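Local coordinates for protein acetylene hydratase (Pelobacter acetylenicus, PDB 2E7Z) that hydrates acetylene to acetaldehyde in a non-redox reaction, using a tungsten-bis(molybdopterin guanine dinucleotide) cofactor and a [4Fe-4S] cluster, at residues 107-110 / 114-117; 121-124 / 130-133; 443-448 / 674-679; 447-452 / 686-691. All coordinates share one frame; numbering follows the deposited sequence. Where two conformers were deposited one is given.

Interaction 1: residues 107-110 / 114-117. With MGD (2-amino-5,6-dimercapto-7-methyl-3,7,8a,9-tetrahydro-8-oxa-1,3,9,10-tetraaza-anthracen-4-one guanosine dinucleotide), chain E.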
loop_
_atom_site.group_PDB
_atom_site.type_symbol
_atom_site.label_atom_id
_atom_site.label_comp_id
_atom_site.label_asym_id
_atom_site.label_seq_id
_atom_site.Cartn_x
_atom_site.Cartn_y
_atom_site.Cartn_z
ATOM N N GLN A 107 8.903 -1.945 -6.661
ATOM C CA GLN A 107 9.313 -2.825 -5.565
ATOM C C GLN A 107 8.309 -2.787 -4.449
ATOM O O GLN A 107 7.928 -1.691 -4.003
ATOM C CB GLN A 107 10.660 -2.347 -5.000
ATOM C CG GLN A 107 11.176 -3.124 -3.802
ATOM C CD GLN A 107 12.131 -2.333 -2.942
ATOM O OE1 GLN A 107 12.170 -1.098 -3.026
ATOM N NE2 GLN A 107 12.863 -3.004 -2.086
ATOM N N THR A 108 7.882 -3.950 -3.962
ATOM C CA THR A 108 7.102 -3.986 -2.730
ATOM C C THR A 108 7.980 -4.557 -1.629
ATOM O O THR A 108 8.097 -5.802 -1.489
ATOM C CB THR A 108 5.835 -4.832 -2.894
ATOM O OG1 THR A 108 5.046 -4.251 -3.947
ATOM C CG2 THR A 108 5.046 -4.844 -1.599
ATOM N N GLU A 109 8.602 -3.685 -0.838
ATOM C CA GLU A 109 9.566 -4.177 0.121
ATOM C C GLU A 109 8.898 -4.918 1.278
ATOM O O GLU A 109 9.542 -5.796 1.873
ATOM C CB GLU A 109 10.492 -3.055 0.612
ATOM C CG GLU A 109 11.518 -3.485 1.657
ATOM C CD GLU A 109 12.409 -4.658 1.233
ATOM O OE1 GLU A 109 12.367 -5.092 0.052
ATOM O OE2 GLU A 109 13.144 -5.136 2.116
ATOM N N ILE A 110 7.636 -4.605 1.620
ATOM C CA ILE A 110 7.048 -5.340 2.744
ATOM C C ILE A 110 6.900 -6.826 2.461
ATOM O O ILE A 110 6.817 -7.617 3.401
ATOM C CB ILE A 110 5.709 -4.701 3.210
ATOM C CG1 ILE A 110 5.445 -4.942 4.709
ATOM C CG2 ILE A 110 4.530 -5.140 2.346
ATOM C CD1 ILE A 110 6.434 -4.225 5.668
ATOM N N SER A 114 14.107 -7.591 3.191
ATOM C CA SER A 114 15.429 -8.158 3.032
ATOM C C SER A 114 16.508 -7.204 2.549
ATOM O O SER A 114 17.661 -7.600 2.554
ATOM C CB SER A 114 15.381 -9.349 2.064
ATOM O OG SER A 114 14.688 -10.427 2.671
ATOM N N GLU A 115 16.180 -5.958 2.168
ATOM C CA GLU A 115 17.233 -5.120 1.582
ATOM C C GLU A 115 17.681 -3.952 2.460
ATOM O O GLU A 115 18.776 -3.446 2.244
ATOM C CB GLU A 115 16.918 -4.688 0.144
ATOM C CG GLU A 115 15.566 -4.015 -0.133
ATOM C CD GLU A 115 15.469 -2.533 0.197
ATOM O OE1 GLU A 115 16.499 -1.810 0.345
ATOM O OE2 GLU A 115 14.310 -2.038 0.268
ATOM N N TYR A 116 16.873 -3.520 3.435
ATOM C CA TYR A 116 17.342 -2.635 4.504
ATOM C C TYR A 116 17.867 -1.295 3.984
ATOM O O TYR A 116 18.672 -0.643 4.645
ATOM C CB TYR A 116 18.385 -3.323 5.389
ATOM C CG TYR A 116 17.847 -4.566 6.056
ATOM C CD1 TYR A 116 17.095 -4.474 7.215
ATOM C CD2 TYR A 116 18.033 -5.827 5.481
ATOM C CE1 TYR A 116 16.571 -5.607 7.830
ATOM C CE2 TYR A 116 17.491 -6.982 6.068
ATOM C CZ TYR A 116 16.744 -6.847 7.244
ATOM O OH TYR A 116 16.190 -7.941 7.860
ATOM N N GLY A 117 17.371 -0.851 2.834
ATOM C CA GLY A 117 17.801 0.422 2.228
ATOM C C GLY A 117 18.756 0.274 1.067
ATOM O O GLY A 117 19.055 1.272 0.366
HETATM P PB MGD E . 0.958 -7.890 -6.050
HETATM O O1B MGD E . 0.697 -6.871 -7.131
HETATM O O2B MGD E . 0.071 -9.073 -5.915
HETATM O O3B MGD E . 0.980 -7.208 -4.598
HETATM O O3A MGD E . 0.927 -4.740 -4.130
HETATM P PA MGD E . 1.883 -6.031 -3.981
HETATM O O1A MGD E . 2.084 -6.416 -2.546
HETATM O O2A MGD E . 3.069 -5.750 -4.854
HETATM O "O5'" MGD E . 2.475 -8.387 -6.277
HETATM C "C5'" MGD E . 3.160 -9.022 -5.211
HETATM C "C4'" MGD E . 4.115 -10.010 -5.850
HETATM O "O4'" MGD E . 5.028 -10.438 -4.828
HETATM C "C3'" MGD E . 3.446 -11.301 -6.309
HETATM O "O3'" MGD E . 3.735 -11.504 -7.703
HETATM C "C2'" MGD E . 4.025 -12.431 -5.431
HETATM O "O2'" MGD E . 4.212 -13.708 -6.073
HETATM C "C1'" MGD E . 5.349 -11.832 -5.037
HETATM N N9 MGD E . 5.911 -12.273 -3.751
HETATM C C8 MGD E . 5.244 -12.517 -2.596
HETATM N N7 MGD E . 6.100 -12.800 -1.601
HETATM C C5 MGD E . 7.344 -12.664 -2.110
HETATM C C6 MGD E . 8.706 -12.803 -1.623
HETATM O O6 MGD E . 8.942 -13.106 -0.435
HETATM N N1 MGD E . 9.682 -12.548 -2.510
HETATM C C2 MGD E . 9.500 -12.279 -3.799
HETATM N N2 MGD E . 10.588 -12.043 -4.587
HETATM N N3 MGD E . 8.282 -12.145 -4.314
HETATM C C4 MGD E . 7.211 -12.319 -3.513
HETATM C C10 MGD E . -0.026 -4.495 -3.094
HETATM C C11 MGD E . -0.514 -3.075 -3.281
HETATM O O11 MGD E . -1.250 -3.079 -4.503
HETATM C C12 MGD E . -1.392 -2.670 -2.122
HETATM S S12 MGD E . -0.774 -2.851 -0.537
HETATM C C13 MGD E . -2.602 -2.126 -2.329
HETATM S S13 MGD E . -3.670 -1.774 -1.049
HETATM C C14 MGD E . -3.126 -1.802 -3.694
HETATM N N15 MGD E . -4.214 -2.683 -4.089
HETATM C C16 MGD E . -4.641 -2.494 -5.371
HETATM C C17 MGD E . -6.026 -2.691 -5.819
HETATM O O17 MGD E . -6.912 -3.042 -5.009
HETATM N N18 MGD E . -6.300 -2.469 -7.120
HETATM C C19 MGD E . -5.367 -2.076 -8.023
HETATM N N19 MGD E . -5.704 -1.877 -9.315
HETATM N N20 MGD E . -4.084 -1.904 -7.682
HETATM C C21 MGD E . -3.687 -2.079 -6.415
HETATM N N22 MGD E . -2.409 -1.871 -6.089
HETATM C C23 MGD E . -1.972 -1.869 -4.709
HETATM O O HOH W 1 12.996 0.810 -1.189
HETATM O O HOH W 2 14.154 -3.653 4.159
#
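Glu109 gathers the start of 114-117 onto one carboxylate oxygen. Glu109 OE2 accepts from the N of Ser114 at 2.8 Å and from the N of Glu115 at 3.1 Å. Both donors sit on the syn side of OE2, but they reach it from opposite faces of the carboxylate plane. Water 2 donates to the same oxygen and accepts from the N of Tyr116. A bend at chi2 (55°) turns the Glu109 carboxylate to these donors. Glu115 runs across Glu109, with the two carboxylate planes 67° apart. Glu115 OE2 comes within 3.6 Å of Glu109 OE1, so like charges lie close. Gln107 NE2 probably eases this, since it donates to Glu115 OE2 at 2.9 Å from above the carboxylate plane. NE2 also bonds to Glu491, and Gln107 OE1 accepts from the indole NE1 of Trp131. The amide is thus held at both ends. Next to Gln107, Thr108 OG1 donates to the phosphate oxygen O2A of MGD at 2.6 Å. Thr108, Glu109 and Ile110 belong to the cofactor-binding site. The arrangement is a folded cofactor-binding loop between parallel strand 103-107 and helix 118-126, as in an alpha/beta dinucleotide-binding fold.

Interaction 2: residues 121-124 / 130-133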
loop_
_atom_site.group_PDB
_atom_site.type_symbol
_atom_site.label_atom_id
_atom_site.label_comp_id
_atom_site.label_asym_id
_atom_site.label_seq_id
_atom_site.Cartn_x
_atom_site.Cartn_y
_atom_site.Cartn_z
ATOM N N ARG A 121 19.789 2.580 -2.282
ATOM C CA ARG A 121 21.232 2.815 -2.298
ATOM C C ARG A 121 21.793 2.560 -3.693
ATOM O O ARG A 121 22.484 3.396 -4.285
ATOM C CB ARG A 121 21.904 1.977 -1.231
ATOM C CG ARG A 121 23.399 2.211 -1.026
ATOM C CD ARG A 121 23.860 1.262 0.061
ATOM N NE ARG A 121 25.262 1.450 0.450
ATOM C CZ ARG A 121 25.675 2.237 1.454
ATOM N NH1 ARG A 121 24.788 2.935 2.181
ATOM N NH2 ARG A 121 26.987 2.344 1.728
ATOM N N PHE A 122 21.492 1.383 -4.225
ATOM C CA PHE A 122 21.913 1.023 -5.565
ATOM C C PHE A 122 21.407 1.992 -6.622
ATOM O O PHE A 122 22.186 2.476 -7.458
ATOM C CB PHE A 122 21.411 -0.410 -5.873
ATOM C CG PHE A 122 21.590 -0.836 -7.298
ATOM C CD1 PHE A 122 22.843 -1.210 -7.771
ATOM C CD2 PHE A 122 20.507 -0.904 -8.160
ATOM C CE1 PHE A 122 23.032 -1.569 -9.087
ATOM C CE2 PHE A 122 20.676 -1.310 -9.488
ATOM C CZ PHE A 122 21.944 -1.633 -9.945
ATOM N N MET A 123 20.108 2.304 -6.583
ATOM C CA MET A 123 19.556 3.211 -7.574
ATOM C C MET A 123 20.199 4.598 -7.470
ATOM O O MET A 123 20.467 5.222 -8.497
ATOM C CB MET A 123 18.046 3.352 -7.419
ATOM C CG MET A 123 17.317 2.040 -7.730
ATOM S SD MET A 123 15.509 2.288 -7.694
ATOM C CE MET A 123 15.274 3.200 -9.248
ATOM N N ASN A 124 20.448 5.062 -6.243
ATOM C CA ASN A 124 20.999 6.416 -6.034
ATOM C C ASN A 124 22.436 6.507 -6.481
ATOM O O ASN A 124 22.839 7.533 -7.013
ATOM C CB ASN A 124 20.785 6.819 -4.575
ATOM C CG ASN A 124 19.319 7.147 -4.294
ATOM O OD1 ASN A 124 18.577 7.501 -5.216
ATOM N ND2 ASN A 124 18.907 7.058 -3.028
ATOM N N ASN A 130 13.949 6.744 -10.556
ATOM C CA ASN A 130 12.655 6.205 -10.993
ATOM C C ASN A 130 12.176 4.923 -10.290
ATOM O O ASN A 130 11.982 3.873 -10.911
ATOM C CB ASN A 130 12.615 6.139 -12.510
ATOM C CG ASN A 130 12.558 7.538 -13.134
ATOM O OD1 ASN A 130 13.264 7.827 -14.121
ATOM N ND2 ASN A 130 11.793 8.426 -12.514
ATOM N N TRP A 131 12.025 5.054 -8.977
ATOM C CA TRP A 131 11.480 4.021 -8.114
ATOM C C TRP A 131 10.019 4.290 -7.849
ATOM O O TRP A 131 9.665 5.461 -7.503
ATOM C CB TRP A 131 12.219 4.031 -6.775
ATOM C CG TRP A 131 11.779 2.947 -5.845
ATOM C CD1 TRP A 131 12.331 1.708 -5.769
ATOM C CD2 TRP A 131 10.747 3.005 -4.844
ATOM N NE1 TRP A 131 11.677 0.968 -4.805
ATOM C CE2 TRP A 131 10.724 1.746 -4.203
ATOM C CE3 TRP A 131 9.862 4.005 -4.404
ATOM C CZ2 TRP A 131 9.847 1.437 -3.164
ATOM C CZ3 TRP A 131 8.966 3.698 -3.360
ATOM C CH2 TRP A 131 8.984 2.421 -2.738
ATOM N N THR A 132 9.181 3.262 -7.975
ATOM C CA THR A 132 7.822 3.403 -7.531
ATOM C C THR A 132 7.405 2.088 -6.882
ATOM O O THR A 132 8.205 1.143 -6.795
ATOM C CB THR A 132 6.856 3.863 -8.643
ATOM O OG1 THR A 132 5.645 4.317 -8.034
ATOM C CG2 THR A 132 6.527 2.767 -9.621
ATOM N N SER A 133 6.170 2.043 -6.409
ATOM C CA SER A 133 5.725 0.905 -5.647
ATOM C C SER A 133 4.213 0.916 -5.661
ATOM O O SER A 133 3.586 1.981 -5.719
ATOM C CB SER A 133 6.261 1.011 -4.210
ATOM O OG SER A 133 5.798 -0.060 -3.395
#
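Met123 and Trp131 join helix 118-126 to strand 131-132 within a beta-alpha-beta crossover that begins with strand 103-107. The two strands are parallel neighbours in the sheet, and 131-132 is the outermost strand on that side within this chain. Between 121-124 and 130-133 the contact is carried by one long side chain, Met123. It sets out toward the strand with CG beside its own backbone N and anti to the carbonyl carbon (chi1 -66°). Its chain stays extended through chi2, then bends at chi3 (74°), and the bend carries CE onto the backbone. There Met123 CE lies 3.7 Å from Asn130 C and 3.8 Å from the N of Trp131, so the methyl rests on the peptide between them.

The sulfur meets the indole. Met123 SD lies 3.8 Å from Trp131 CD1 and also 3.8 Å from Trp131 CB. Met123 SD is 4.8 Å from the centroid of the Trp131 five-membered ring and 78° off the ring normal. This is a Met-aromatic contact made at the ring edge, near the ring plane. The two side chains cross at about a right angle. Leu119 and Arg120 of the same helix also touch the indole. Its NE1 donates to OE1 of Gln107, so the polar atom of this buried ring is satisfied away from the methionine.

Between these two segments the contact is apolar and sulfur-aromatic. The sulfur approaches the rim of CH groups, where the partial positive charge of the ring lies, so the contact probably has a weakly favourable electrostatic part besides dispersion.

Interaction 3: residues 443-448 / 674-679; sequences MTPTAQ and GRWCPE
Pro445 and Trp676 face each other with their CA atoms 8.2 Å apart; 445-448 has helical backbone angles without the regular bonds, and 674-679 is irregular. The main contact is a CH-pi interaction. Pro445 CD sits 3.4 Å from the centroid of the six-membered ring of Trp676 and only 5° off the ring normal. CG of the same proline lies over the CD2 to CE3 side of the ring. Pro678 CG covers the opposite face, nearer the rim, so two prolines sandwich the indole. Trp676 CG stands between its backbone N and carbonyl carbon (chi1 62°), which turns the ring toward 443-448.

At the far end of the indole, CH2 of Trp676 meets Met443 O at 3.6 Å and Thr444 CA at 3.6 Å. Bonds within 443-448 hold its shape. Thr444 OG1 accepts from the N of Ala447 at 3.0 Å, an ST motif. The N of Gln448 bonds to Thr444 O. Gln448 NE2 donates to Met443 O at 3.2 Å, from above the carbonyl plane, and Gln448 OE1 accepts from Gly683 N.

The indole NE1 donates to the backbone O of Ser610, whose OG bonds to MGD; Thr444 touches this cofactor as well. The contact itself rests on dispersion and CH-pi attraction. CH groups beside a proline nitrogen are slightly polarised, which probably favours their place over the electron-rich indole face.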
loop_
_atom_site.group_PDB
_atom_site.type_symbol
_atom_site.label_atom_id
_atom_site.label_comp_id
_atom_site.label_asym_id
_atom_site.label_seq_id
_atom_site.Cartn_x
_atom_site.Cartn_y
_atom_site.Cartn_z
ATOM N N MET A 443 5.736 -17.596 -11.938
ATOM C CA MET A 443 5.662 -17.040 -13.276
ATOM C C MET A 443 4.384 -16.186 -13.382
ATOM O O MET A 443 3.408 -16.550 -14.022
ATOM C CB MET A 443 5.735 -18.169 -14.318
ATOM C CG MET A 443 5.848 -17.724 -15.766
ATOM S SD MET A 443 7.253 -16.616 -16.183
ATOM C CE MET A 443 8.653 -17.729 -16.125
ATOM N N THR A 444 4.415 -15.034 -12.730
ATOM C CA THR A 444 3.295 -14.119 -12.709
ATOM C C THR A 444 3.096 -13.490 -14.091
ATOM O O THR A 444 3.950 -13.602 -14.966
ATOM C CB THR A 444 3.541 -12.986 -11.703
ATOM O OG1 THR A 444 4.613 -12.194 -12.216
ATOM C CG2 THR A 444 3.884 -13.546 -10.342
ATOM N N PRO A 445 1.952 -12.822 -14.302
ATOM C CA PRO A 445 1.760 -12.134 -15.555
ATOM C C PRO A 445 2.892 -11.147 -15.872
ATOM O O PRO A 445 3.285 -11.014 -17.010
ATOM C CB PRO A 445 0.400 -11.451 -15.372
ATOM C CG PRO A 445 -0.365 -12.432 -14.433
ATOM C CD PRO A 445 0.720 -12.862 -13.474
ATOM N N THR A 446 3.422 -10.476 -14.846
ATOM C CA THR A 446 4.582 -9.600 -15.037
ATOM C C THR A 446 5.845 -10.400 -15.387
ATOM O O THR A 446 6.575 -10.040 -16.295
ATOM C CB THR A 446 4.812 -8.761 -13.769
ATOM O OG1 THR A 446 3.634 -8.001 -13.542
ATOM C CG2 THR A 446 5.966 -7.823 -13.986
ATOM N N ALA A 447 6.087 -11.504 -14.678
ATOM C CA ALA A 447 7.260 -12.333 -14.957
ATOM C C ALA A 447 7.211 -12.875 -16.397
ATOM O O ALA A 447 8.237 -13.026 -17.059
ATOM C CB ALA A 447 7.339 -13.480 -13.958
ATOM N N GLN A 448 5.993 -13.087 -16.887
ATOM C CA GLN A 448 5.824 -13.615 -18.243
ATOM C C GLN A 448 6.360 -12.686 -19.315
ATOM O O GLN A 448 6.667 -13.076 -20.437
ATOM C CB GLN A 448 4.360 -13.857 -18.488
ATOM C CG GLN A 448 3.930 -15.146 -17.765
ATOM C CD GLN A 448 2.444 -15.417 -17.862
ATOM O OE1 GLN A 448 1.816 -15.120 -18.886
ATOM N NE2 GLN A 448 1.873 -15.993 -16.797
ATOM N N GLY A 674 -6.666 -8.366 -8.430
ATOM C CA GLY A 674 -5.557 -9.298 -8.338
ATOM C C GLY A 674 -5.845 -10.652 -8.923
ATOM O O GLY A 674 -5.035 -11.542 -8.807
ATOM N N ARG A 675 -7.008 -10.813 -9.554
ATOM C CA ARG A 675 -7.393 -12.128 -10.046
ATOM C C ARG A 675 -6.708 -12.508 -11.355
ATOM O O ARG A 675 -6.738 -11.753 -12.323
ATOM C CB ARG A 675 -8.917 -12.186 -10.205
ATOM C CG ARG A 675 -9.619 -12.355 -8.896
ATOM C CD ARG A 675 -9.518 -13.851 -8.551
ATOM N NE ARG A 675 -10.041 -14.138 -7.257
ATOM C CZ ARG A 675 -10.227 -15.359 -6.776
ATOM N NH1 ARG A 675 -9.955 -16.438 -7.510
ATOM N NH2 ARG A 675 -10.715 -15.477 -5.564
ATOM N N TRP A 676 -6.073 -13.676 -11.354
ATOM C CA TRP A 676 -5.571 -14.270 -12.576
ATOM C C TRP A 676 -5.553 -15.783 -12.361
ATOM O O TRP A 676 -5.921 -16.242 -11.286
ATOM C CB TRP A 676 -4.194 -13.716 -12.978
ATOM C CG TRP A 676 -3.073 -13.977 -11.990
ATOM C CD1 TRP A 676 -2.923 -13.435 -10.736
ATOM C CD2 TRP A 676 -1.934 -14.812 -12.209
ATOM N NE1 TRP A 676 -1.750 -13.879 -10.165
ATOM C CE2 TRP A 676 -1.136 -14.749 -11.035
ATOM C CE3 TRP A 676 -1.523 -15.646 -13.276
ATOM C CZ2 TRP A 676 0.060 -15.460 -10.900
ATOM C CZ3 TRP A 676 -0.319 -16.350 -13.152
ATOM C CH2 TRP A 676 0.452 -16.267 -11.959
ATOM N N CYS A 677 -5.098 -16.530 -13.359
ATOM C CA CYS A 677 -5.321 -17.979 -13.425
ATOM C C CYS A 677 -3.994 -18.697 -13.699
ATOM O O CYS A 677 -3.697 -19.017 -14.848
ATOM C CB CYS A 677 -6.316 -18.264 -14.557
ATOM S SG CYS A 677 -7.803 -17.165 -14.579
ATOM N N PRO A 678 -3.193 -18.947 -12.646
ATOM C CA PRO A 678 -1.865 -19.551 -12.786
ATOM C C PRO A 678 -1.841 -20.937 -13.408
ATOM O O PRO A 678 -0.785 -21.387 -13.847
ATOM C CB PRO A 678 -1.345 -19.598 -11.341
ATOM C CG PRO A 678 -2.100 -18.529 -10.632
ATOM C CD PRO A 678 -3.471 -18.574 -11.249
ATOM N N GLU A 679 -2.999 -21.598 -13.448
ATOM C CA GLU A 679 -3.127 -22.917 -14.061
ATOM C C GLU A 679 -3.082 -22.824 -15.582
ATOM O O GLU A 679 -2.822 -23.803 -16.257
ATOM C CB GLU A 679 -4.421 -23.600 -13.589
ATOM C CG GLU A 679 -5.709 -22.957 -14.130
ATOM C CD GLU A 679 -6.292 -21.862 -13.245
ATOM O OE1 GLU A 679 -7.506 -21.586 -13.351
ATOM O OE2 GLU A 679 -5.549 -21.252 -12.451
#

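Interaction 4: residues 447-452 / 686-691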
loop_
_atom_site.group_PDB
_atom_site.type_symbol
_atom_site.label_atom_id
_atom_site.label_comp_id
_atom_site.label_asym_id
_atom_site.label_seq_id
_atom_site.Cartn_x
_atom_site.Cartn_y
_atom_site.Cartn_z
ATOM N N ALA A 447 6.087 -11.504 -14.678
ATOM C CA ALA A 447 7.260 -12.333 -14.957
ATOM C C ALA A 447 7.211 -12.875 -16.397
ATOM O O ALA A 447 8.237 -13.026 -17.059
ATOM C CB ALA A 447 7.339 -13.480 -13.958
ATOM N N GLN A 448 5.993 -13.087 -16.887
ATOM C CA GLN A 448 5.824 -13.615 -18.243
ATOM C C GLN A 448 6.360 -12.686 -19.315
ATOM O O GLN A 448 6.667 -13.076 -20.437
ATOM C CB GLN A 448 4.360 -13.857 -18.488
ATOM C CG GLN A 448 3.930 -15.146 -17.765
ATOM C CD GLN A 448 2.444 -15.417 -17.862
ATOM O OE1 GLN A 448 1.816 -15.120 -18.886
ATOM N NE2 GLN A 448 1.873 -15.993 -16.797
ATOM N N LEU A 449 6.475 -11.411 -18.929
ATOM C CA LEU A 449 6.963 -10.320 -19.789
ATOM C C LEU A 449 8.436 -10.016 -19.584
ATOM O O LEU A 449 8.972 -9.069 -20.175
ATOM C CB LEU A 449 6.097 -9.063 -19.569
ATOM C CG LEU A 449 4.677 -9.182 -20.145
ATOM C CD1 LEU A 449 3.655 -8.296 -19.434
ATOM C CD2 LEU A 449 4.663 -8.932 -21.642
ATOM N N ALA A 450 9.117 -10.834 -18.777
ATOM C CA ALA A 450 10.489 -10.545 -18.426
ATOM C C ALA A 450 11.506 -11.139 -19.392
ATOM O O ALA A 450 11.196 -12.089 -20.108
ATOM C CB ALA A 450 10.773 -10.983 -17.008
ATOM N N ASP A 451 12.721 -10.575 -19.376
ATOM C CA ASP A 451 13.894 -11.233 -19.985
ATOM C C ASP A 451 14.470 -12.281 -19.035
ATOM O O ASP A 451 15.007 -13.313 -19.467
ATOM C CB ASP A 451 14.958 -10.207 -20.332
ATOM C CG ASP A 451 14.475 -9.263 -21.398
ATOM O OD1 ASP A 451 14.471 -9.640 -22.596
ATOM O OD2 ASP A 451 14.085 -8.142 -21.058
ATOM N N TYR A 452 14.380 -12.013 -17.736
ATOM C CA TYR A 452 14.919 -12.885 -16.686
ATOM C C TYR A 452 13.963 -12.927 -15.528
ATOM O O TYR A 452 13.500 -11.846 -15.068
ATOM C CB TYR A 452 16.292 -12.388 -16.155
ATOM C CG TYR A 452 17.334 -12.267 -17.240
ATOM C CD1 TYR A 452 17.453 -11.093 -17.985
ATOM C CD2 TYR A 452 18.164 -13.355 -17.554
ATOM C CE1 TYR A 452 18.362 -10.964 -19.007
ATOM C CE2 TYR A 452 19.073 -13.277 -18.604
ATOM C CZ TYR A 452 19.152 -12.081 -19.327
ATOM O OH TYR A 452 20.042 -11.988 -20.371
ATOM N N THR A 686 -3.439 -16.083 -23.844
ATOM C CA THR A 686 -4.338 -16.239 -22.708
ATOM C C THR A 686 -4.484 -14.909 -21.925
ATOM O O THR A 686 -5.013 -14.908 -20.806
ATOM C CB THR A 686 -3.843 -17.336 -21.749
ATOM O OG1 THR A 686 -2.543 -16.982 -21.257
ATOM C CG2 THR A 686 -3.739 -18.704 -22.449
ATOM N N GLY A 687 -4.035 -13.785 -22.499
ATOM C CA GLY A 687 -4.026 -12.513 -21.774
ATOM C C GLY A 687 -3.129 -12.606 -20.554
ATOM O O GLY A 687 -3.473 -12.094 -19.502
ATOM N N PHE A 688 -2.010 -13.317 -20.689
ATOM C CA PHE A 688 -1.048 -13.547 -19.613
ATOM C C PHE A 688 -1.719 -14.241 -18.445
ATOM O O PHE A 688 -1.825 -13.722 -17.322
ATOM C CB PHE A 688 -0.315 -12.238 -19.254
ATOM C CG PHE A 688 0.389 -11.660 -20.432
ATOM C CD1 PHE A 688 1.593 -12.199 -20.846
ATOM C CD2 PHE A 688 -0.204 -10.659 -21.202
ATOM C CE1 PHE A 688 2.227 -11.738 -22.000
ATOM C CE2 PHE A 688 0.423 -10.192 -22.347
ATOM C CZ PHE A 688 1.640 -10.700 -22.739
ATOM N N SER A 689 -2.200 -15.441 -18.769
ATOM C CA SER A 689 -2.843 -16.323 -17.795
ATOM C C SER A 689 -4.027 -15.612 -17.139
ATOM O O SER A 689 -4.243 -15.712 -15.925
ATOM C CB SER A 689 -1.849 -16.845 -16.754
ATOM O OG SER A 689 -0.749 -17.481 -17.377
ATOM N N GLY A 690 -4.809 -14.917 -17.963
ATOM C CA GLY A 690 -6.029 -14.283 -17.486
ATOM C C GLY A 690 -5.906 -12.886 -16.910
ATOM O O GLY A 690 -6.916 -12.265 -16.602
ATOM N N ALA A 691 -4.679 -12.387 -16.766
ATOM C CA ALA A 691 -4.485 -11.028 -16.263
ATOM C C ALA A 691 -5.316 -10.001 -17.028
ATOM O O ALA A 691 -5.943 -9.140 -16.415
ATOM C CB ALA A 691 -3.027 -10.680 -16.392
#
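Phe688 opens a type I' beta turn that ends at Ala691, and its side chain sets out toward 447-452 and meets Gln448 and Leu449. Gly687, Phe688, Ser689 and Gly690 all have positive phi. An ST motif tightens the approach to the turn, with Thr686 OG1 accepting from the N of Ser689. From Phe688 CB outward, the first neighbour is Gln448 OE1, 3.6 Å from CB. Phe688 CG lies 4.0 Å from Gln448 OE1. Gln448 OE1 lies 3.5 Å from Phe688 CD1, at the ring edge and near its plane, and Gln448 CB also packs on CD1. The amide and ring planes are 43° apart. Farther along, CE1 of Phe688 meets Leu449 CD2 at 3.7 Å. Phe688 CZ, the ring's far end, touches Leu449 CD2 at 3.7 Å. The Leu449 and Phe688 side chains cross at about a right angle, and Leu427 of helix 423-431 touches both. The contact joins the loop before strand 452-455 to the loop before helix 691-694. Ser689 OG, which also bonds to Glu681 O, accepts from the Gln448 amide. This last bond measures 3.1 Å from Gln448 NE2 to Ser689 OG, with the oxygen 20° out of the amide plane.

Overall arrangement
Along the chain, interaction 1 comes first and folds the loop after strand 103-107 back on itself. Interaction 2 follows in series and closes the turn from helix 118-126 to strand 131-132. The two touch where Gln107 meets Trp131 and Ser133, which ties the cofactor loop to the edge strand. Interactions 3 and 4 start from the same loop between strands 435-440 and 452-455 and share Ala447 and Gln448. Each spans more than 220 residues to reach the dinucleotide-binding region. Their centres are 6 Å apart, and the two overlap rather than nest, linked by a backbone bond between Cys677 and Ser689. Interactions 1 and 2 lie about 22 to 25 Å from interactions 3 and 4, between centres.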